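Local coordinates for pirin family protein (PDB 6D0P) that probably acts as an iron-dependent quercetin 2,3-dioxygenase of the pirin family, built from two cupin domains with a metal site in the N-terminal one, at residues M4-G9 with I230-G235; K149-I154 with K174-T179; E202-L207 with T252-N257; V209-A214 with K247-T252. All blocks are in the same frame, centred on the assembly; numbering follows the deposited sequence.

Interaction 1 of 4, residues M4-G9 with I230-G235; sequences MKKFLG and ILSREG
K5 sends its CG away from its own carbonyl carbon (chi1 -74°), runs on extended, and bends only at chi4 (-62°), a course that lays the chain along S232 and delivers NZ to the carbonyls of the 232-235 turn. There NZ donates to S232 O at 2.8 Å, in the carbonyl plane and on a lone pair, and to G235 O at 3.0 Å from well above that carbonyl's plane. A further bond, to the backbone oxygen of H204, helps satisfy this buried ammonium group. The S232 hydroxyl sits between its own backbone N and carbonyl carbon. From there OG accepts a nearly straight bond from K6 N (2.9 Å, 169°) and gives its proton to E234 O, tying the turn to the incoming chain. S232 N in turn donates to K6 O. A water bridges M4 O and E234 O by donating to both.

Farther along, F7 and L231 form a non-hydrogen-bonded antiparallel pair, L231 CD2 meeting the edge of the phenyl ring at CD1 (4.1 Å). Beyond it L8 and G9 both face I230 in a classic beta bulge: L8 N donates to I230 O (2.9 Å), and I230 N to G9 O. L8 CD1 folds back against S232 CA at 3.8 Å.

The pairing adds strand 7-12, near the N-terminus, as the outermost strand of the C-terminal cupin sheet. Strand 227-231 lies between it and strand 205-210, whose T206 packs on K5 and L231, while F7 reaches strand 221-224.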
loop_
_atom_site.group_PDB
_atom_site.type_symbol
_atom_site.label_atom_id
_atom_site.label_comp_id
_atom_site.label_asym_id
_atom_site.label_seq_id
_atom_site.Cartn_x
_atom_site.Cartn_y
_atom_site.Cartn_z
HETATM N N MSE A 4 -6.447 9.766 -23.464
HETATM C CA MSE A 4 -7.063 9.552 -22.172
HETATM C C MSE A 4 -7.089 8.075 -21.840
HETATM O O MSE A 4 -7.376 7.213 -22.714
HETATM C CB MSE A 4 -8.485 10.111 -22.225
HETATM C CG MSE A 4 -9.114 10.281 -20.842
HETATM SE SE MSE A 4 -11.066 10.589 -20.983
HETATM C CE MSE A 4 -11.611 8.871 -21.809
ATOM N N LYS A 5 -6.761 7.749 -20.584
ATOM C CA LYS A 5 -6.896 6.376 -20.116
ATOM C C LYS A 5 -8.399 6.105 -19.965
ATOM O O LYS A 5 -9.174 6.993 -19.573
ATOM C CB LYS A 5 -6.150 6.137 -18.800
ATOM C CG LYS A 5 -4.633 6.054 -18.914
ATOM C CD LYS A 5 -3.948 5.774 -17.595
ATOM C CE LYS A 5 -2.473 5.466 -17.722
ATOM N NZ LYS A 5 -2.212 4.251 -18.523
ATOM N N LYS A 6 -8.814 4.893 -20.295
ATOM C CA LYS A 6 -10.215 4.530 -20.203
ATOM C C LYS A 6 -10.491 3.847 -18.855
ATOM O O LYS A 6 -9.660 3.107 -18.358
ATOM C CB LYS A 6 -10.555 3.580 -21.357
ATOM C CG LYS A 6 -10.184 4.095 -22.745
ATOM C CD LYS A 6 -10.384 3.078 -23.841
ATOM C CE LYS A 6 -9.997 3.614 -25.204
ATOM N NZ LYS A 6 -10.060 2.552 -26.232
ATOM N N PHE A 7 -11.660 4.102 -18.289
ATOM C CA PHE A 7 -12.115 3.413 -17.086
ATOM C C PHE A 7 -12.589 2.001 -17.482
ATOM O O PHE A 7 -13.529 1.870 -18.276
ATOM C CB PHE A 7 -13.261 4.203 -16.457
ATOM C CG PHE A 7 -13.947 3.520 -15.313
ATOM C CD1 PHE A 7 -13.403 3.528 -14.047
ATOM C CD2 PHE A 7 -15.175 2.912 -15.496
ATOM C CE1 PHE A 7 -14.053 2.902 -12.995
ATOM C CE2 PHE A 7 -15.830 2.301 -14.441
ATOM C CZ PHE A 7 -15.252 2.268 -13.202
ATOM N N LEU A 8 -11.992 0.953 -16.941
ATOM C CA LEU A 8 -12.370 -0.435 -17.320
ATOM C C LEU A 8 -13.342 -1.075 -16.326
ATOM O O LEU A 8 -14.230 -1.884 -16.722
ATOM C CB LEU A 8 -11.089 -1.263 -17.430
ATOM C CG LEU A 8 -10.109 -0.762 -18.486
ATOM C CD1 LEU A 8 -8.864 -1.648 -18.550
ATOM C CD2 LEU A 8 -10.799 -0.687 -19.836
ATOM N N GLY A 9 -13.209 -0.749 -15.056
ATOM C CA GLY A 9 -14.084 -1.324 -14.042
ATOM C C GLY A 9 -13.664 -0.947 -12.638
ATOM O O GLY A 9 -12.588 -0.348 -12.442
ATOM N N ILE A 230 -9.790 0.348 -12.049
ATOM C CA ILE A 230 -8.724 -0.030 -12.945
ATOM C C ILE A 230 -8.894 0.762 -14.247
ATOM O O ILE A 230 -9.978 0.742 -14.869
ATOM C CB ILE A 230 -8.756 -1.554 -13.151
ATOM C CG1 ILE A 230 -8.535 -2.246 -11.799
ATOM C CG2 ILE A 230 -7.747 -2.003 -14.204
ATOM C CD1 ILE A 230 -8.557 -3.720 -11.857
ATOM N N LEU A 231 -7.859 1.509 -14.618
ATOM C CA LEU A 231 -7.871 2.274 -15.872
ATOM C C LEU A 231 -7.011 1.525 -16.900
ATOM O O LEU A 231 -6.232 0.628 -16.553
ATOM C CB LEU A 231 -7.342 3.695 -15.668
ATOM C CG LEU A 231 -7.965 4.540 -14.560
ATOM C CD1 LEU A 231 -7.529 5.987 -14.690
ATOM C CD2 LEU A 231 -9.466 4.465 -14.519
ATOM N N SER A 232 -7.172 1.853 -18.171
ATOM C CA SER A 232 -6.417 1.174 -19.211
ATOM C C SER A 232 -4.920 1.515 -19.123
ATOM O O SER A 232 -4.509 2.623 -18.719
ATOM C CB SER A 232 -6.967 1.481 -20.586
ATOM O OG SER A 232 -6.869 2.879 -20.863
ATOM N N ARG A 233 -4.108 0.543 -19.506
ATOM C CA ARG A 233 -2.653 0.747 -19.582
ATOM C C ARG A 233 -2.341 1.714 -20.725
ATOM O O ARG A 233 -1.472 2.568 -20.593
ATOM C CB ARG A 233 -1.912 -0.579 -19.746
ATOM C CG ARG A 233 -1.906 -1.390 -18.468
ATOM C CD ARG A 233 -1.258 -2.735 -18.612
ATOM N NE ARG A 233 -1.287 -3.443 -17.340
ATOM C CZ ARG A 233 -0.896 -4.687 -17.179
ATOM N NH1 ARG A 233 -0.445 -5.372 -18.216
ATOM N NH2 ARG A 233 -0.940 -5.237 -15.978
ATOM N N GLU A 234 -3.105 1.617 -21.804
ATOM C CA GLU A 234 -2.960 2.517 -22.938
ATOM C C GLU A 234 -3.441 3.911 -22.521
ATOM O O GLU A 234 -4.493 4.029 -21.895
ATOM C CB GLU A 234 -3.785 2.001 -24.128
ATOM C CG GLU A 234 -3.444 0.573 -24.578
ATOM C CD GLU A 234 -3.609 -0.582 -23.578
ATOM O OE1 GLU A 234 -4.607 -0.568 -22.767
ATOM O OE2 GLU A 234 -2.723 -1.518 -23.596
ATOM N N GLY A 235 -2.707 4.966 -22.894
ATOM C CA GLY A 235 -3.107 6.338 -22.526
ATOM C C GLY A 235 -2.209 6.947 -21.441
ATOM O O GLY A 235 -1.494 6.239 -20.702
HETATM O O HOH W 1 -6.736 4.788 -23.721
#

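Interaction 2 of 4, residues K149-I154 with K174-T179; sequences KDIPDI and KGAATT
P152 and A176 meet where the chain leading into edge strand 153-155 of the C-terminal cupin sheet passes the loop that connects strand 173-174 to strand 183-190. The contact is small and lies at the surface, and it is made by van der Waals touches between the two segments. P152 directs its CB toward the loop. From CB the ring runs to CG, which rests 3.2 Å from K174 O, and closes through CD, which is 3.8 Å from the same oxygen and 4.4 Å from A176 CB. The CG corner of the ring is thus directed edge-on at a backbone carbonyl oxygen, while CD lies loosely beside a methyl group.

The preceding residue, I151, brings its CG1 to the same methyl. I151 also touches I146 of strand 145-146 and V97 of strand 97-101, both in the N-terminal cupin sheet, and A176 likewise touches I146. Strand 162-165 links the two segments indirectly, since V165 makes backbone hydrogen bonds with both P152 and A176. A176 CB is 4.1 Å from I151 CG1 and 3.9 Å from D150 O.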
loop_
_atom_site.group_PDB
_atom_site.type_symbol
_atom_site.label_atom_id
_atom_site.label_comp_id
_atom_site.label_asym_id
_atom_site.label_seq_id
_atom_site.Cartn_x
_atom_site.Cartn_y
_atom_site.Cartn_z
ATOM N N LYS A 149 7.632 14.538 7.423
ATOM C CA LYS A 149 8.164 15.819 6.933
ATOM C C LYS A 149 9.030 15.641 5.677
ATOM O O LYS A 149 9.270 16.610 4.987
ATOM C CB LYS A 149 8.942 16.526 8.052
ATOM C CG LYS A 149 10.243 15.856 8.457
ATOM C CD LYS A 149 10.940 16.547 9.610
ATOM C CE LYS A 149 12.390 16.132 9.743
ATOM N NZ LYS A 149 12.537 14.656 9.689
ATOM N N ASP A 150 9.459 14.427 5.351
ATOM C CA ASP A 150 10.325 14.201 4.198
ATOM C C ASP A 150 9.529 13.768 2.959
ATOM O O ASP A 150 10.113 13.544 1.898
ATOM C CB ASP A 150 11.434 13.210 4.565
ATOM C CG ASP A 150 12.384 13.805 5.602
ATOM O OD1 ASP A 150 12.718 15.015 5.470
ATOM O OD2 ASP A 150 12.766 13.084 6.543
ATOM N N ILE A 151 8.208 13.690 3.048
ATOM C CA ILE A 151 7.442 13.280 1.880
ATOM C C ILE A 151 6.977 14.541 1.127
ATOM O O ILE A 151 6.299 15.356 1.692
ATOM C CB ILE A 151 6.276 12.382 2.312
ATOM C CG1 ILE A 151 6.791 11.162 3.078
ATOM C CG2 ILE A 151 5.435 11.969 1.100
ATOM C CD1 ILE A 151 5.704 10.303 3.666
ATOM N N PRO A 152 7.398 14.722 -0.135
ATOM C CA PRO A 152 6.963 15.896 -0.915
ATOM C C PRO A 152 5.428 15.904 -1.003
ATOM O O PRO A 152 4.845 14.874 -1.336
ATOM C CB PRO A 152 7.571 15.736 -2.322
ATOM C CG PRO A 152 8.649 14.716 -2.116
ATOM C CD PRO A 152 8.110 13.811 -1.028
ATOM N N ASP A 153 4.841 17.061 -0.718
ATOM C CA ASP A 153 3.377 17.299 -0.663
ATOM C C ASP A 153 3.035 18.426 -1.639
ATOM O O ASP A 153 3.423 19.584 -1.405
ATOM C CB ASP A 153 2.948 17.715 0.752
ATOM C CG ASP A 153 1.461 17.546 1.041
ATOM O OD1 ASP A 153 0.731 17.034 0.147
ATOM O OD2 ASP A 153 1.042 17.883 2.177
ATOM N N ILE A 154 2.292 18.102 -2.684
ATOM C CA ILE A 154 2.021 19.025 -3.751
ATOM C C ILE A 154 0.595 19.542 -3.613
ATOM O O ILE A 154 -0.320 18.748 -3.536
ATOM C CB ILE A 154 2.224 18.330 -5.109
ATOM C CG1 ILE A 154 3.615 17.703 -5.231
ATOM C CG2 ILE A 154 1.917 19.273 -6.262
ATOM C CD1 ILE A 154 4.748 18.681 -5.071
ATOM N N LYS A 174 10.273 14.336 -6.467
ATOM C CA LYS A 174 10.705 12.936 -6.453
ATOM C C LYS A 174 10.159 12.229 -5.215
ATOM O O LYS A 174 10.119 12.801 -4.140
ATOM C CB LYS A 174 12.233 12.869 -6.466
ATOM C CG LYS A 174 12.875 13.497 -7.695
ATOM C CD LYS A 174 14.392 13.442 -7.689
ATOM C CE LYS A 174 14.998 14.127 -8.898
ATOM N NZ LYS A 174 14.439 13.589 -10.163
ATOM N N GLY A 175 9.762 10.982 -5.393
ATOM C CA GLY A 175 9.225 10.171 -4.317
ATOM C C GLY A 175 10.221 9.975 -3.189
ATOM O O GLY A 175 11.437 9.961 -3.404
ATOM N N ALA A 176 9.690 9.804 -1.990
ATOM C CA ALA A 176 10.486 9.649 -0.802
ATOM C C ALA A 176 11.043 8.220 -0.718
ATOM O O ALA A 176 12.116 8.011 -0.180
ATOM C CB ALA A 176 9.645 9.977 0.406
ATOM N N ALA A 177 10.328 7.251 -1.264
ATOM C CA ALA A 177 10.787 5.855 -1.244
ATOM C C ALA A 177 11.436 5.492 -2.584
ATOM O O ALA A 177 10.886 5.831 -3.635
ATOM C CB ALA A 177 9.619 4.922 -0.977
ATOM N N THR A 178 12.561 4.787 -2.533
ATOM C CA THR A 178 13.195 4.234 -3.724
ATOM C C THR A 178 12.495 2.914 -4.062
ATOM O O THR A 178 11.927 2.259 -3.172
ATOM C CB THR A 178 14.706 4.020 -3.549
ATOM O OG1 THR A 178 14.901 3.057 -2.517
ATOM C CG2 THR A 178 15.463 5.289 -3.221
ATOM N N THR A 179 12.578 2.505 -5.326
ATOM C CA THR A 179 11.877 1.325 -5.837
ATOM C C THR A 179 12.796 0.507 -6.767
ATOM O O THR A 179 13.833 0.999 -7.222
ATOM C CB THR A 179 10.603 1.730 -6.595
ATOM O OG1 THR A 179 10.997 2.411 -7.792
ATOM C CG2 THR A 179 9.681 2.616 -5.787
#

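Interaction 3 of 4, residues E202-L207 with T252-N257; sequences EGHTTL and TGQPLN
H204 lays one face of its imidazole over the backbone of G253 and Q254, and this is the close-packed part of the contact. Q254 N stands over the ring centre, 3.6 Å from NE2, while G253 C lies nearer the rim, 3.5 Å from CG. At the ring edge and in its plane, ND1 makes a weak but nearly straight hydrogen bond to T252 OG1 (3.4 Å, 174°); either atom could donate. The stronger partner of that hydroxyl is N184 ND2. Beside the ring the main chains join in the T205-G253 antiparallel hydrogen-bonded pair: T205 N donates to G253 O (2.9 Å) and G253 N to T205 O (3.0 Å). T205 O is further approached by T252 CA at 2.9 Å, a CA-H...O contact.

Toward the partly exposed side, formed by G203 and Q254, the fit becomes slacker. In one of two modelled conformers, Q254 OE1 comes to 3.8 Å from H204 CD2. P255 makes a buried but looser touch: it rests its CD 3.6 Å from G203 O, and its CG passes T205 OG1, whose hydroxyl is bonded to S39 O.

Within the C-terminal cupin sheet the contact joins the beginning of strand 205-210 to the end of strand 245-253. Strand 227-231 flanks the first of these, with I230 against L207, and strand 183-190 flanks the second through N184.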
loop_
_atom_site.group_PDB
_atom_site.type_symbol
_atom_site.label_atom_id
_atom_site.label_comp_id
_atom_site.label_asym_id
_atom_site.label_seq_id
_atom_site.Cartn_x
_atom_site.Cartn_y
_atom_site.Cartn_z
ATOM N N GLU A 202 2.797 6.256 -20.165
ATOM C CA GLU A 202 2.158 5.426 -21.163
ATOM C C GLU A 202 2.464 3.952 -20.859
ATOM O O GLU A 202 3.600 3.614 -20.557
ATOM C CB GLU A 202 2.687 5.808 -22.549
ATOM C CG GLU A 202 2.176 4.942 -23.679
ATOM C CD GLU A 202 0.687 5.094 -23.939
ATOM O OE1 GLU A 202 0.252 6.220 -24.260
ATOM O OE2 GLU A 202 -0.031 4.088 -23.816
ATOM N N GLY A 203 1.455 3.090 -20.923
ATOM C CA GLY A 203 1.698 1.630 -20.710
ATOM C C GLY A 203 1.656 1.195 -19.256
ATOM O O GLY A 203 1.646 -0.013 -18.988
ATOM N N HIS A 204 1.591 2.128 -18.296
ATOM C CA HIS A 204 1.573 1.733 -16.882
ATOM C C HIS A 204 0.184 1.271 -16.414
ATOM O O HIS A 204 -0.832 1.856 -16.773
ATOM C CB HIS A 204 1.959 2.908 -15.962
ATOM C CG HIS A 204 3.430 3.130 -15.820
ATOM N ND1 HIS A 204 3.984 3.701 -14.695
ATOM C CD2 HIS A 204 4.456 2.812 -16.627
ATOM C CE1 HIS A 204 5.287 3.746 -14.835
ATOM N NE2 HIS A 204 5.600 3.208 -15.998
ATOM N N THR A 205 0.189 0.221 -15.613
ATOM C CA THR A 205 -0.955 -0.134 -14.771
ATOM C C THR A 205 -1.330 1.134 -14.002
ATOM O O THR A 205 -0.419 1.828 -13.547
ATOM C CB THR A 205 -0.556 -1.218 -13.768
ATOM O OG1 THR A 205 -0.261 -2.388 -14.520
ATOM C CG2 THR A 205 -1.599 -1.500 -12.710
ATOM N N THR A 206 -2.629 1.422 -13.870
ATOM C CA THR A 206 -3.098 2.609 -13.219
ATOM C C THR A 206 -4.317 2.252 -12.382
ATOM O O THR A 206 -5.369 1.848 -12.933
ATOM C CB THR A 206 -3.440 3.704 -14.237
ATOM O OG1 THR A 206 -2.288 4.012 -15.026
ATOM C CG2 THR A 206 -3.918 4.969 -13.567
ATOM N N LEU A 207 -4.146 2.314 -11.070
ATOM C CA LEU A 207 -5.203 2.011 -10.136
ATOM C C LEU A 207 -5.567 3.276 -9.355
ATOM O O LEU A 207 -4.668 3.958 -8.831
ATOM C CB LEU A 207 -4.717 0.919 -9.178
ATOM C CG LEU A 207 -4.124 -0.319 -9.832
ATOM C CD1 LEU A 207 -3.541 -1.225 -8.774
ATOM C CD2 LEU A 207 -5.181 -1.055 -10.661
ATOM N N THR A 252 0.546 3.493 -9.853
ATOM C CA THR A 252 0.847 3.176 -11.255
ATOM C C THR A 252 2.183 2.454 -11.304
ATOM O O THR A 252 3.036 2.612 -10.401
ATOM C CB THR A 252 0.923 4.405 -12.174
ATOM O OG1 THR A 252 2.224 4.996 -12.154
ATOM C CG2 THR A 252 -0.096 5.460 -11.805
ATOM N N GLY A 253 2.382 1.710 -12.382
ATOM C CA GLY A 253 3.641 1.088 -12.545
ATOM C C GLY A 253 3.774 0.300 -13.827
ATOM O O GLY A 253 2.781 -0.146 -14.450
ATOM N N GLN A 254 5.030 0.144 -14.234
ATOM C CA GLN A 254 5.364 -0.679 -15.367
ATOM C C GLN A 254 5.027 -2.125 -14.988
ATOM O O GLN A 254 5.502 -2.613 -13.961
ATOM C CB GLN A 254 6.846 -0.549 -15.716
ATOM C CG GLN A 254 7.267 -1.420 -16.893
ATOM C CD GLN A 254 6.585 -0.995 -18.168
ATOM O OE1 GLN A 254 6.442 0.189 -18.442
ATOM N NE2 GLN A 254 6.150 -1.962 -18.964
ATOM N N PRO A 255 4.182 -2.792 -15.777
ATOM C CA PRO A 255 3.850 -4.184 -15.476
ATOM C C PRO A 255 5.125 -5.039 -15.491
ATOM O O PRO A 255 6.002 -4.822 -16.317
ATOM C CB PRO A 255 2.847 -4.654 -16.534
ATOM C CG PRO A 255 2.376 -3.414 -17.227
ATOM C CD PRO A 255 3.375 -2.317 -16.899
ATOM N N LEU A 256 5.236 -5.999 -14.583
ATOM C CA LEU A 256 6.483 -6.774 -14.500
ATOM C C LEU A 256 6.546 -7.820 -15.612
ATOM O O LEU A 256 7.661 -8.201 -16.031
ATOM C CB LEU A 256 6.614 -7.426 -13.123
ATOM C CG LEU A 256 6.759 -6.455 -11.955
ATOM C CD1 LEU A 256 6.961 -7.209 -10.652
ATOM C CD2 LEU A 256 7.900 -5.479 -12.179
ATOM N N ASN A 257 5.376 -8.295 -16.032
ATOM C CA ASN A 257 5.271 -9.297 -17.093
ATOM C C ASN A 257 6.120 -10.520 -16.735
ATOM O O ASN A 257 6.893 -11.031 -17.559
ATOM C CB ASN A 257 5.651 -8.721 -18.454
ATOM C CG ASN A 257 4.585 -7.803 -19.004
ATOM O OD1 ASN A 257 3.416 -8.177 -19.076
ATOM N ND2 ASN A 257 4.985 -6.622 -19.439
#

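Interaction 4 of 4, residues V209-A214 with K247-T252; sequences VVLEGA and KFLVLT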
loop_
_atom_site.group_PDB
_atom_site.type_symbol
_atom_site.label_atom_id
_atom_site.label_comp_id
_atom_site.label_asym_id
_atom_site.label_seq_id
_atom_site.Cartn_x
_atom_site.Cartn_y
_atom_site.Cartn_z
ATOM N N VAL A 209 -7.527 4.379 -6.141
ATOM C CA VAL A 209 -8.097 3.848 -4.911
ATOM C C VAL A 209 -8.787 4.995 -4.164
ATOM O O VAL A 209 -8.163 6.016 -3.894
ATOM C CB VAL A 209 -7.032 3.184 -4.028
ATOM C CG1 VAL A 209 -7.638 2.629 -2.736
ATOM C CG2 VAL A 209 -6.297 2.093 -4.780
ATOM N N VAL A 210 -10.073 4.820 -3.898
ATOM C CA VAL A 210 -10.830 5.763 -3.137
ATOM C C VAL A 210 -11.040 5.149 -1.755
ATOM O O VAL A 210 -11.762 4.187 -1.613
ATOM C CB VAL A 210 -12.162 6.118 -3.824
ATOM C CG1 VAL A 210 -12.970 7.120 -3.005
ATOM C CG2 VAL A 210 -11.915 6.635 -5.225
ATOM N N LEU A 211 -10.381 5.703 -0.745
ATOM C CA LEU A 211 -10.514 5.189 0.600
ATOM C C LEU A 211 -11.818 5.668 1.236
ATOM O O LEU A 211 -12.542 4.874 1.870
ATOM C CB LEU A 211 -9.317 5.641 1.440
ATOM C CG LEU A 211 -7.952 5.184 0.946
ATOM C CD1 LEU A 211 -6.856 5.815 1.796
ATOM C CD2 LEU A 211 -7.827 3.670 0.945
ATOM N N GLU A 212 -12.125 6.941 1.037
ATOM C CA GLU A 212 -13.289 7.572 1.623
ATOM C C GLU A 212 -13.676 8.752 0.734
ATOM O O GLU A 212 -12.803 9.423 0.216
ATOM C CB GLU A 212 -12.931 8.048 3.035
ATOM C CG GLU A 212 -14.085 8.575 3.851
ATOM C CD GLU A 212 -13.605 9.210 5.155
ATOM O OE1 GLU A 212 -12.992 8.474 6.018
ATOM O OE2 GLU A 212 -13.791 10.439 5.302
ATOM N N GLY A 213 -14.972 8.961 0.543
ATOM C CA GLY A 213 -15.456 10.086 -0.242
ATOM C C GLY A 213 -16.145 9.644 -1.514
ATOM O O GLY A 213 -16.744 8.552 -1.574
ATOM N N ALA A 214 -16.038 10.494 -2.538
ATOM C CA ALA A 214 -16.733 10.277 -3.811
ATOM C C ALA A 214 -16.086 11.152 -4.877
ATOM O O ALA A 214 -16.034 12.390 -4.716
ATOM C CB ALA A 214 -18.186 10.637 -3.672
ATOM N N LYS A 247 -10.314 10.946 0.284
ATOM C CA LYS A 247 -9.004 10.425 0.547
ATOM C C LYS A 247 -8.724 9.366 -0.529
ATOM O O LYS A 247 -9.540 8.425 -0.709
ATOM C CB LYS A 247 -8.876 9.742 1.917
ATOM C CG LYS A 247 -9.205 10.573 3.150
ATOM C CD LYS A 247 -9.431 9.661 4.370
ATOM C CE LYS A 247 -10.088 10.306 5.576
ATOM N NZ LYS A 247 -10.370 9.295 6.638
ATOM N N PHE A 248 -7.619 9.525 -1.240
ATOM C CA PHE A 248 -7.329 8.633 -2.373
ATOM C C PHE A 248 -5.864 8.186 -2.399
ATOM O O PHE A 248 -4.992 8.718 -1.698
ATOM C CB PHE A 248 -7.601 9.365 -3.701
ATOM C CG PHE A 248 -6.605 10.455 -4.006
ATOM C CD1 PHE A 248 -5.416 10.183 -4.676
ATOM C CD2 PHE A 248 -6.835 11.757 -3.609
ATOM C CE1 PHE A 248 -4.469 11.172 -4.892
ATOM C CE2 PHE A 248 -5.903 12.756 -3.860
ATOM C CZ PHE A 248 -4.715 12.468 -4.494
ATOM N N LEU A 249 -5.646 7.154 -3.200
ATOM C CA LEU A 249 -4.319 6.760 -3.628
ATOM C C LEU A 249 -4.360 6.568 -5.134
ATOM O O LEU A 249 -5.407 6.171 -5.713
ATOM C CB LEU A 249 -3.820 5.465 -2.989
ATOM C CG LEU A 249 -3.529 5.566 -1.508
ATOM C CD1 LEU A 249 -4.646 4.929 -0.735
ATOM C CD2 LEU A 249 -2.205 4.908 -1.174
ATOM N N VAL A 250 -3.276 6.927 -5.764
ATOM C CA VAL A 250 -3.086 6.586 -7.168
ATOM C C VAL A 250 -1.836 5.696 -7.227
ATOM O O VAL A 250 -0.770 6.086 -6.749
ATOM C CB VAL A 250 -2.960 7.828 -8.054
ATOM C CG1 VAL A 250 -2.557 7.480 -9.477
ATOM C CG2 VAL A 250 -4.236 8.644 -8.039
ATOM N N LEU A 251 -1.983 4.515 -7.804
ATOM C CA LEU A 251 -0.906 3.554 -7.900
ATOM C C LEU A 251 -0.663 3.267 -9.375
ATOM O O LEU A 251 -1.600 2.867 -10.071
ATOM C CB LEU A 251 -1.330 2.273 -7.194
ATOM C CG LEU A 251 -1.872 2.435 -5.783
ATOM C CD1 LEU A 251 -2.409 1.102 -5.289
ATOM C CD2 LEU A 251 -0.809 2.973 -4.835
ATOM N N THR A 252 0.546 3.493 -9.853
ATOM C CA THR A 252 0.847 3.176 -11.255
ATOM C C THR A 252 2.183 2.454 -11.304
ATOM O O THR A 252 3.036 2.612 -10.401
ATOM C CB THR A 252 0.923 4.405 -12.174
ATOM O OG1 THR A 252 2.224 4.996 -12.154
ATOM C CG2 THR A 252 -0.096 5.460 -11.805
#
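The carboxylate of E212 is the flat group that meets a partner across this contact: K247 NZ comes to OE1 from above the carboxylate plane, 50° out of it, in a 2.8 Å salt bridge. K247 CE lies closer to OE1 than to OE2, and the lysine has a second acidic partner in E124. The F248 ring, by contrast, lies on the other side of the sheet, against L190; of its side chain, CB is what approaches this pairing, 3.4 Å from V209 O.

Between the strands V209 and L249 exchange two backbone hydrogen bonds, V209 N to L249 O and L249 N to V209 O, both 2.8 Å. V210 and F248 follow as a non-hydrogen-bonded pair. The register then slips: L211 and E212 both face K247, whose O takes a bond from L211 N (2.8 Å) and a weak one from E212 N, while K247 N donates to E212 O.

On the face carrying V209 and L249, L211 swings its CG away from its carbonyl carbon (chi1 -60°), and its CD1 meets L249 CD1 at 3.5 Å, tighter than usual for two carbons. V209 CG2 touches L251 CD1 at 4.0 Å. L28 and L44 of the N-terminal domain cover V209, making this apolar face part of the interface between the two cupin domains. The arrangement is a classic beta bulge, set where the chain leaves strand 205-210 and turns a corner at residues 211-213 to a different sheet or face of the C-terminal cupin fold.

In the fold
Interactions 1, 3 and 4 are all antiparallel strand pairings of the C-terminal cupin sheet. Interactions 3 and 4 join the same two strands, 205-210 and 245-253, share T252, and are linked by a backbone hydrogen bond from L207 N to L251 O; both are buried. Interaction 1 brings strand 7-12 to the sheet's edge, is only partly buried, and touches interaction 3 through E202 and G203. It adds a lysine gripped by carbonyls to its strand pairing, whereas interaction 4 combines aliphatic packing at the domain interface with a salt bridge at its more exposed end, and interaction 3 relies on a histidine ring over backbone. Interaction 2, at the surface and the sheet's other end, rests on van der Waals contact.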